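PDB 4B7O: iron-regulated outer membrane protein from Neisseria meningitidis, which transports iron across the outer membrane as a TonB-dependent transporter, probably taking up ferric siderophores and acting as a signalling receptor. Local coordinates for residues Gln129-Gln134 and Ala516-Gly521; Arg358-Gly363 and Glu388-Ala393; Gln392-Gly397 and Tyr435-Pro440. All blocks are in the same frame, centred on the assembly; numbering follows the deposited sequence.

Contact 1 (Gln129-Gln134 and Ala516-Gly521); sequences QILYHQ and ALQTHG
Gln129 and Ile130 offer consecutive backbone carbonyls to the start of the 3-10 turn 516-518. Ala516 N donates to Gln129 O at 2.9 Å and Leu517 N to Ile130 O at 3.1 Å, both nearly straight. The two bonds use the first N-H groups of the turn, and the CB atoms of the same two residues lie against those carbonyl oxygens. Ala516 CB rests 3.4 Å from Gln129 O, while Leu517 CB sits beside the Ile130 carbonyl and meets Ile130 CG2 at 4.2 Å.

Leu131 brings a different surface. Its CG lies anti to the backbone N (chi1 -174°), and this carries branch CD1 across to the 516-521 loop. There CD1 touches Gln518 CG at 3.8 Å and passes within 4.3 Å of Leu517 CB. The Gln518 chain, extended beyond CG, crosses Leu131 at about a right angle, laying its aliphatic part and the amide NE2 against that methyl. The same NE2 comes to the edge of the Tyr132 ring, 4.4 Å from CE1, near the ring plane and not over a face. One face of the Tyr132 ring is occupied from within its own segment, by His133 CD2 3.5 Å above the plane and toward the rim.

Asp515, just before the turn, makes a weak hydrogen bond to Tyr132 N, adding a third polar link between the loops. Leu517 and Ala516 also pack on strand 355-373, and Ile130 on Lys335 and Arg337 of strand 323-339. The result is a buried seam between the plug domain and a long barrel loop folded inward onto it, the plug-in-barrel arrangement of TonB-dependent transporters.

Contact 2 (Arg358-Gly363 and Glu388-Ala393); sequences RITTRG and EIKPQA
Lys390 runs across both Arg358 and Thr360 on one face of the strand pair. Its chain, extended beyond CG, places CD over one face of the Arg358 guanidinium, 3.4 Å from NH2. CE and NZ then continue to Thr360, where NZ makes a weak hydrogen bond to OG1 at 3.2 Å. The stronger partner of that hydroxyl is Glu334 on the neighbouring strand 323-339, which also forms a long, weak ion pair with Arg358 NE. This carboxylate would probably ease the closeness of the two cations, Arg358 NH2 and Lys390 NZ being 3.6 Å apart. The Arg358 chain bends at chi3 (71°), turning its guanidinium back over the lysine. Glu388 lies on the same face, its OE2 hydrogen-bonded to Asn439.

On the other face Ile359 and Ile389 form a non-hydrogen-bonded pair, with CG2 of the first 4.2 Å from CG1 of the second. The flanking pairs, Arg358 with Lys390 and Thr360 with Glu388, are each closed by two backbone bonds, of which Arg358 N to Lys390 O is the longest at 3.2 Å. Such alternation between successive strands belongs to an antiparallel beta hairpin in the barrel wall, its isoleucine face turned to the loop with Ala516 and Thr519.

Contact 3 (Gln392-Gly397 and Tyr435-Pro440); sequences QAFLNG and YKLSNP
This is a surface contact between two loop segments, Phe394 and Asn396 on one and Tyr435 to Asn439 on the other, which flank the helix 423-434 between barrel strands 376-391 and 441-455. Phe394 supplies the apolar part. With CG anti to its carbonyl carbon (chi1 -61°), the ring reaches over the opposite backbone and receives Leu437 CB on one face, a CH-pi contact 4.0 Å from the ring centroid. Leu437 O lies over that same face, 3.7 Å above the plane but shifted to the rim. The far end of the ring meets polar atoms: CZ approaches Asn439 OD1, which stands at the ring edge, at 3.2 Å and Ser438 O at 3.3 Å. The amide of Asn439, whose ND2 is held by Glu388, is inclined 50° to the ring.

Asn396 and Leu437 approach from opposite directions, and Leu437 CD2 lies 3.7 Å from Asn396 CB. ND2 of Asn396 comes within 2.6 Å of Tyr435 O, but the N-H...O angle of 123° makes the bond weak and somewhat doubtful. Beyond the pair, Leu437 also packs on Ile525, and Ser438 OG is hydrogen-bonded to Lys472. The two ends of a long loop excursion are thereby drawn together where it leaves and rejoins the wall, an arrangement of the elaborate, probably extracellular loops of a TonB-dependent transporter barrel.

Overall arrangement
From the N terminus, the chain first supplies 129-134, in the plug, whose partner 516-521 comes only after much of the barrel wall has been built; contact 1 thus closes a loop that encloses both others. Within it, contact 2 joins the hairpin strands 355-373 and 376-391. Contact 3 starts on Gln392 and Ala393, where contact 2 ends, and closes the excursion carrying helix 423-434, so these two follow in series without crossing. All three touch: Ala516 packs on Ile359, Ile389 N probably bonds Pro440 O, and His520 O probably accepts Leu395 N. Plug loop, barrel hairpin and two long loops are thereby joined.

Contact 1 (Gln129-Gln134 and Ala516-Gly521)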
loop_
_atom_site.group_PDB
_atom_site.type_symbol
_atom_site.label_atom_id
_atom_site.label_comp_id
_atom_site.label_asym_id
_atom_site.label_seq_id
_atom_site.Cartn_x
_atom_site.Cartn_y
_atom_site.Cartn_z
ATOM N N GLN A 129 -8.115 8.717 3.501
ATOM C CA GLN A 129 -7.003 9.431 2.945
ATOM C C GLN A 129 -6.993 10.922 3.342
ATOM O O GLN A 129 -8.002 11.463 3.778
ATOM C CB GLN A 129 -7.074 9.290 1.450
ATOM C CG GLN A 129 -8.158 10.127 0.835
ATOM C CD GLN A 129 -8.178 9.975 -0.645
ATOM O OE1 GLN A 129 -7.146 9.754 -1.271
ATOM N NE2 GLN A 129 -9.353 10.043 -1.217
ATOM N N ILE A 130 -5.837 11.557 3.172
ATOM C CA ILE A 130 -5.680 13.015 3.204
ATOM C C ILE A 130 -6.343 13.814 2.035
ATOM O O ILE A 130 -7.129 14.684 2.287
ATOM C CB ILE A 130 -4.186 13.376 3.381
ATOM C CG1 ILE A 130 -3.710 12.821 4.734
ATOM C CG2 ILE A 130 -3.976 14.896 3.330
ATOM C CD1 ILE A 130 -2.217 12.737 4.823
ATOM N N LEU A 131 -6.023 13.554 0.774
ATOM C CA LEU A 131 -6.632 14.300 -0.346
ATOM C C LEU A 131 -6.374 13.569 -1.633
ATOM O O LEU A 131 -5.350 12.913 -1.792
ATOM C CB LEU A 131 -6.076 15.716 -0.469
ATOM C CG LEU A 131 -6.594 16.811 -1.445
ATOM C CD1 LEU A 131 -7.811 17.517 -0.879
ATOM C CD2 LEU A 131 -5.501 17.837 -1.739
ATOM N N TYR A 132 -7.282 13.712 -2.587
ATOM C CA TYR A 132 -7.285 12.786 -3.707
ATOM C C TYR A 132 -6.153 13.117 -4.667
ATOM O O TYR A 132 -5.844 12.322 -5.579
ATOM C CB TYR A 132 -8.684 12.694 -4.401
ATOM C CG TYR A 132 -9.049 13.945 -5.150
ATOM C CD1 TYR A 132 -9.612 15.067 -4.479
ATOM C CD2 TYR A 132 -8.776 14.055 -6.515
ATOM C CE1 TYR A 132 -9.914 16.235 -5.171
ATOM C CE2 TYR A 132 -9.086 15.218 -7.218
ATOM C CZ TYR A 132 -9.651 16.297 -6.546
ATOM O OH TYR A 132 -9.902 17.443 -7.261
ATOM N N HIS A 133 -5.537 14.288 -4.461
ATOM C CA HIS A 133 -4.414 14.768 -5.293
ATOM C C HIS A 133 -3.082 14.208 -4.872
ATOM O O HIS A 133 -2.038 14.662 -5.322
ATOM C CB HIS A 133 -4.361 16.294 -5.259
ATOM C CG HIS A 133 -5.348 16.948 -6.181
ATOM N ND1 HIS A 133 -5.240 16.874 -7.506
ATOM C CD2 HIS A 133 -6.490 17.700 -5.922
ATOM C CE1 HIS A 133 -6.265 17.539 -8.090
ATOM N NE2 HIS A 133 -7.028 18.045 -7.125
ATOM N N GLN A 134 -3.103 13.237 -3.980
ATOM C CA GLN A 134 -1.912 12.582 -3.521
ATOM C C GLN A 134 -2.242 11.146 -3.153
ATOM O O GLN A 134 -3.420 10.802 -2.909
ATOM C CB GLN A 134 -1.369 13.320 -2.320
ATOM C CG GLN A 134 -2.188 13.215 -1.051
ATOM C CD GLN A 134 -1.661 14.207 -0.023
ATOM O OE1 GLN A 134 -1.618 15.413 -0.286
ATOM N NE2 GLN A 134 -1.204 13.718 1.110
ATOM N N ALA A 516 -9.729 13.811 4.124
ATOM C CA ALA A 516 -9.572 14.378 5.463
ATOM C C ALA A 516 -9.380 15.887 5.388
ATOM O O ALA A 516 -9.935 16.623 6.202
ATOM C CB ALA A 516 -8.366 13.750 6.212
ATOM N N LEU A 517 -8.566 16.321 4.426
ATOM C CA LEU A 517 -8.188 17.711 4.303
ATOM C C LEU A 517 -9.351 18.611 3.866
ATOM O O LEU A 517 -9.220 19.827 3.850
ATOM C CB LEU A 517 -7.008 17.869 3.352
ATOM C CG LEU A 517 -6.476 19.303 3.388
ATOM C CD1 LEU A 517 -6.109 19.819 4.791
ATOM C CD2 LEU A 517 -5.324 19.399 2.404
ATOM N N GLN A 518 -10.503 18.025 3.570
ATOM C CA GLN A 518 -11.623 18.834 3.119
ATOM C C GLN A 518 -12.753 18.664 4.048
ATOM O O GLN A 518 -13.807 19.231 3.838
ATOM C CB GLN A 518 -12.062 18.447 1.720
ATOM C CG GLN A 518 -11.021 18.689 0.669
ATOM C CD GLN A 518 -11.692 18.968 -0.679
ATOM O OE1 GLN A 518 -12.180 20.086 -0.953
ATOM N NE2 GLN A 518 -11.731 17.956 -1.526
ATOM N N THR A 519 -12.530 17.928 5.119
ATOM C CA THR A 519 -13.569 17.682 6.095
ATOM C C THR A 519 -14.220 18.944 6.736
ATOM O O THR A 519 -15.405 18.912 7.112
ATOM C CB THR A 519 -13.034 16.750 7.168
ATOM O OG1 THR A 519 -12.601 15.531 6.534
ATOM C CG2 THR A 519 -14.116 16.448 8.164
ATOM N N HIS A 520 -13.455 20.037 6.840
ATOM C CA HIS A 520 -13.955 21.327 7.364
ATOM C C HIS A 520 -15.194 21.848 6.672
ATOM O O HIS A 520 -15.949 22.631 7.257
ATOM C CB HIS A 520 -12.847 22.376 7.280
ATOM C CG HIS A 520 -12.164 22.410 5.946
ATOM N ND1 HIS A 520 -12.767 22.885 4.841
ATOM C CD2 HIS A 520 -10.921 21.967 5.554
ATOM C CE1 HIS A 520 -11.947 22.776 3.801
ATOM N NE2 HIS A 520 -10.815 22.209 4.233
ATOM N N GLY A 521 -15.384 21.452 5.415
ATOM C CA GLY A 521 -16.631 21.714 4.709
ATOM C C GLY A 521 -16.734 23.056 4.026
ATOM O O GLY A 521 -17.787 23.428 3.523
#

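Contact 2 (Arg358-Gly363 and Glu388-Ala393)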
loop_
_atom_site.group_PDB
_atom_site.type_symbol
_atom_site.label_atom_id
_atom_site.label_comp_id
_atom_site.label_asym_id
_atom_site.label_seq_id
_atom_site.Cartn_x
_atom_site.Cartn_y
_atom_site.Cartn_z
ATOM N N ARG A 358 -5.732 15.611 11.167
ATOM C CA ARG A 358 -5.445 14.358 11.803
ATOM C C ARG A 358 -6.432 13.275 11.420
ATOM O O ARG A 358 -7.616 13.559 11.243
ATOM C CB ARG A 358 -5.451 14.544 13.333
ATOM C CG ARG A 358 -4.189 14.024 13.988
ATOM C CD ARG A 358 -3.880 14.673 15.329
ATOM N NE ARG A 358 -4.830 14.230 16.343
ATOM C CZ ARG A 358 -5.618 15.063 17.020
ATOM N NH1 ARG A 358 -5.545 16.365 16.775
ATOM N NH2 ARG A 358 -6.476 14.615 17.935
ATOM N N ILE A 359 -5.960 12.032 11.331
ATOM C CA ILE A 359 -6.839 10.881 11.162
ATOM C C ILE A 359 -6.413 9.840 12.157
ATOM O O ILE A 359 -5.243 9.536 12.274
ATOM C CB ILE A 359 -6.717 10.254 9.791
ATOM C CG1 ILE A 359 -6.875 11.278 8.690
ATOM C CG2 ILE A 359 -7.813 9.210 9.623
ATOM C CD1 ILE A 359 -6.626 10.652 7.343
ATOM N N THR A 360 -7.340 9.285 12.891
ATOM C CA THR A 360 -6.968 8.482 14.028
ATOM C C THR A 360 -7.649 7.168 13.775
ATOM O O THR A 360 -8.828 7.142 13.489
ATOM C CB THR A 360 -7.450 9.103 15.416
ATOM O OG1 THR A 360 -6.724 10.293 15.742
ATOM C CG2 THR A 360 -7.202 8.173 16.547
ATOM N N THR A 361 -6.925 6.077 13.883
ATOM C CA THR A 361 -7.512 4.814 13.636
ATOM C C THR A 361 -7.236 3.972 14.797
ATOM O O THR A 361 -6.072 3.871 15.196
ATOM C CB THR A 361 -6.890 4.181 12.377
ATOM O OG1 THR A 361 -7.253 5.004 11.268
ATOM C CG2 THR A 361 -7.436 2.748 12.127
ATOM N N ARG A 362 -8.284 3.352 15.345
ATOM C CA ARG A 362 -8.025 2.309 16.371
ATOM C C ARG A 362 -8.624 0.993 15.948
ATOM O O ARG A 362 -9.695 0.951 15.324
ATOM C CB ARG A 362 -8.614 2.644 17.738
ATOM C CG ARG A 362 -8.306 4.046 18.186
ATOM C CD ARG A 362 -9.512 4.663 18.868
ATOM N NE ARG A 362 -9.037 5.429 19.994
ATOM C CZ ARG A 362 -8.947 4.935 21.223
ATOM N NH1 ARG A 362 -9.339 3.678 21.466
ATOM N NH2 ARG A 362 -8.486 5.710 22.209
ATOM N N GLY A 363 -7.935 -0.075 16.292
ATOM C CA GLY A 363 -8.352 -1.377 15.837
ATOM C C GLY A 363 -7.843 -2.420 16.749
ATOM O O GLY A 363 -6.858 -2.203 17.466
ATOM N N GLU A 388 -11.418 8.073 12.864
ATOM C CA GLU A 388 -11.936 9.442 13.099
ATOM C C GLU A 388 -11.065 10.469 12.433
ATOM O O GLU A 388 -9.849 10.499 12.696
ATOM C CB GLU A 388 -12.029 9.774 14.600
ATOM C CG GLU A 388 -12.780 11.081 14.878
ATOM C CD GLU A 388 -12.969 11.483 16.381
ATOM O OE1 GLU A 388 -12.594 10.716 17.329
ATOM O OE2 GLU A 388 -13.495 12.613 16.623
ATOM N N ILE A 389 -11.675 11.294 11.576
ATOM C CA ILE A 389 -10.999 12.369 10.887
ATOM C C ILE A 389 -11.266 13.629 11.750
ATOM O O ILE A 389 -12.396 13.875 12.101
ATOM C CB ILE A 389 -11.622 12.563 9.498
ATOM C CG1 ILE A 389 -11.248 11.450 8.529
ATOM C CG2 ILE A 389 -11.194 13.828 8.869
ATOM C CD1 ILE A 389 -11.662 11.654 7.064
ATOM N N LYS A 390 -10.228 14.399 12.106
ATOM C CA LYS A 390 -10.326 15.574 13.023
ATOM C C LYS A 390 -9.569 16.694 12.426
ATOM O O LYS A 390 -8.348 16.726 12.561
ATOM C CB LYS A 390 -9.660 15.281 14.371
ATOM C CG LYS A 390 -9.845 13.847 14.809
ATOM C CD LYS A 390 -8.902 13.467 15.929
ATOM C CE LYS A 390 -9.348 12.131 16.459
ATOM N NZ LYS A 390 -8.719 11.842 17.760
ATOM N N PRO A 391 -10.244 17.577 11.686
ATOM C CA PRO A 391 -9.596 18.746 11.112
ATOM C C PRO A 391 -9.365 19.846 12.187
ATOM O O PRO A 391 -9.888 19.739 13.294
ATOM C CB PRO A 391 -10.589 19.199 10.065
ATOM C CG PRO A 391 -11.920 18.726 10.562
ATOM C CD PRO A 391 -11.697 17.580 11.477
ATOM N N GLN A 392 -8.569 20.876 11.892
ATOM C CA GLN A 392 -8.251 21.885 12.904
ATOM C C GLN A 392 -9.485 22.639 13.373
ATOM O O GLN A 392 -9.681 22.853 14.570
ATOM C CB GLN A 392 -7.247 22.868 12.333
ATOM C CG GLN A 392 -6.677 23.850 13.344
ATOM C CD GLN A 392 -5.315 24.331 12.891
ATOM O OE1 GLN A 392 -4.305 23.628 13.097
ATOM N NE2 GLN A 392 -5.272 25.521 12.247
ATOM N N ALA A 393 -10.311 23.064 12.420
ATOM C CA ALA A 393 -11.628 23.612 12.736
ATOM C C ALA A 393 -12.511 23.467 11.505
ATOM O O ALA A 393 -12.005 23.356 10.386
ATOM C CB ALA A 393 -11.479 25.071 13.095
#

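Contact 3 (Gln392-Gly397 and Tyr435-Pro440)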
loop_
_atom_site.group_PDB
_atom_site.type_symbol
_atom_site.label_atom_id
_atom_site.label_comp_id
_atom_site.label_asym_id
_atom_site.label_seq_id
_atom_site.Cartn_x
_atom_site.Cartn_y
_atom_site.Cartn_z
ATOM N N GLN A 392 -8.569 20.876 11.892
ATOM C CA GLN A 392 -8.251 21.885 12.904
ATOM C C GLN A 392 -9.485 22.639 13.373
ATOM O O GLN A 392 -9.681 22.853 14.570
ATOM C CB GLN A 392 -7.247 22.868 12.333
ATOM C CG GLN A 392 -6.677 23.850 13.344
ATOM C CD GLN A 392 -5.315 24.331 12.891
ATOM O OE1 GLN A 392 -4.305 23.628 13.097
ATOM N NE2 GLN A 392 -5.272 25.521 12.247
ATOM N N ALA A 393 -10.311 23.064 12.420
ATOM C CA ALA A 393 -11.628 23.612 12.736
ATOM C C ALA A 393 -12.511 23.467 11.505
ATOM O O ALA A 393 -12.005 23.356 10.386
ATOM C CB ALA A 393 -11.479 25.071 13.095
ATOM N N PHE A 394 -13.818 23.467 11.684
ATOM C CA PHE A 394 -14.702 23.502 10.534
ATOM C C PHE A 394 -14.854 24.883 9.897
ATOM O O PHE A 394 -14.712 25.873 10.577
ATOM C CB PHE A 394 -16.009 22.869 10.932
ATOM C CG PHE A 394 -15.841 21.428 11.341
ATOM C CD1 PHE A 394 -15.801 20.406 10.357
ATOM C CD2 PHE A 394 -15.648 21.078 12.671
ATOM C CE1 PHE A 394 -15.617 19.083 10.711
ATOM C CE2 PHE A 394 -15.449 19.724 13.034
ATOM C CZ PHE A 394 -15.419 18.735 12.044
ATOM N N LEU A 395 -15.112 24.943 8.590
ATOM C CA LEU A 395 -15.117 26.192 7.851
ATOM C C LEU A 395 -16.313 26.303 6.899
ATOM O O LEU A 395 -16.301 27.078 5.940
ATOM C CB LEU A 395 -13.809 26.406 7.105
ATOM C CG LEU A 395 -12.512 26.431 7.945
ATOM C CD1 LEU A 395 -11.306 26.082 7.067
ATOM C CD2 LEU A 395 -12.269 27.764 8.651
ATOM N N ASN A 396 -17.366 25.556 7.165
ATOM C CA ASN A 396 -18.533 25.634 6.283
ATOM C C ASN A 396 -19.076 27.055 6.169
ATOM O O ASN A 396 -19.476 27.492 5.076
ATOM C CB ASN A 396 -19.637 24.666 6.682
ATOM C CG ASN A 396 -19.746 24.467 8.179
ATOM O OD1 ASN A 396 -18.758 24.471 8.890
ATOM N ND2 ASN A 396 -20.961 24.249 8.661
ATOM N N GLY A 397 -19.043 27.794 7.279
ATOM C CA GLY A 397 -19.524 29.201 7.294
ATOM C C GLY A 397 -18.853 30.106 6.265
ATOM O O GLY A 397 -19.465 31.080 5.799
ATOM N N TYR A 435 -25.089 24.678 8.724
ATOM C CA TYR A 435 -24.735 23.339 9.231
ATOM C C TYR A 435 -23.784 23.298 10.428
ATOM O O TYR A 435 -22.839 24.075 10.508
ATOM C CB TYR A 435 -24.173 22.479 8.105
ATOM C CG TYR A 435 -25.123 21.416 7.584
ATOM C CD1 TYR A 435 -25.555 20.373 8.410
ATOM C CD2 TYR A 435 -25.565 21.443 6.246
ATOM C CE1 TYR A 435 -26.413 19.397 7.918
ATOM C CE2 TYR A 435 -26.422 20.475 5.749
ATOM C CZ TYR A 435 -26.828 19.459 6.579
ATOM O OH TYR A 435 -27.688 18.503 6.103
ATOM N N LYS A 436 -24.029 22.372 11.345
ATOM C CA LYS A 436 -23.170 22.243 12.491
ATOM C C LYS A 436 -22.325 20.960 12.457
ATOM O O LYS A 436 -22.626 19.953 13.128
ATOM C CB LYS A 436 -23.971 22.336 13.784
ATOM C CG LYS A 436 -24.115 23.762 14.350
ATOM C CD LYS A 436 -24.595 24.842 13.347
ATOM C CE LYS A 436 -25.089 26.110 14.040
ATOM N NZ LYS A 436 -24.734 27.358 13.315
ATOM N N LEU A 437 -21.242 21.043 11.685
ATOM C CA LEU A 437 -20.350 19.918 11.387
ATOM C C LEU A 437 -19.607 19.360 12.587
ATOM O O LEU A 437 -19.184 20.103 13.422
ATOM C CB LEU A 437 -19.363 20.364 10.337
ATOM C CG LEU A 437 -19.887 20.202 8.923
ATOM C CD1 LEU A 437 -21.414 20.134 8.778
ATOM C CD2 LEU A 437 -19.289 21.280 8.057
ATOM N N SER A 438 -19.526 18.037 12.687
ATOM C CA SER A 438 -18.613 17.397 13.636
ATOM C C SER A 438 -17.628 16.424 12.907
ATOM O O SER A 438 -17.612 16.300 11.653
ATOM C CB SER A 438 -19.404 16.696 14.741
ATOM O OG SER A 438 -20.333 15.838 14.153
ATOM N N ASN A 439 -16.798 15.755 13.695
ATOM C CA ASN A 439 -15.805 14.847 13.168
ATOM C C ASN A 439 -16.406 13.564 12.604
ATOM O O ASN A 439 -17.002 12.774 13.356
ATOM C CB ASN A 439 -14.875 14.469 14.290
ATOM C CG ASN A 439 -13.920 15.567 14.609
ATOM O OD1 ASN A 439 -13.960 16.621 13.967
ATOM N ND2 ASN A 439 -13.023 15.324 15.545
ATOM N N PRO A 440 -16.190 13.313 11.313
ATOM C CA PRO A 440 -16.674 12.106 10.657
ATOM C C PRO A 440 -15.986 10.916 11.236
ATOM O O PRO A 440 -14.817 11.024 11.643
ATOM C CB PRO A 440 -16.261 12.295 9.208
ATOM C CG PRO A 440 -15.880 13.748 9.096
ATOM C CD PRO A 440 -15.295 14.065 10.438
#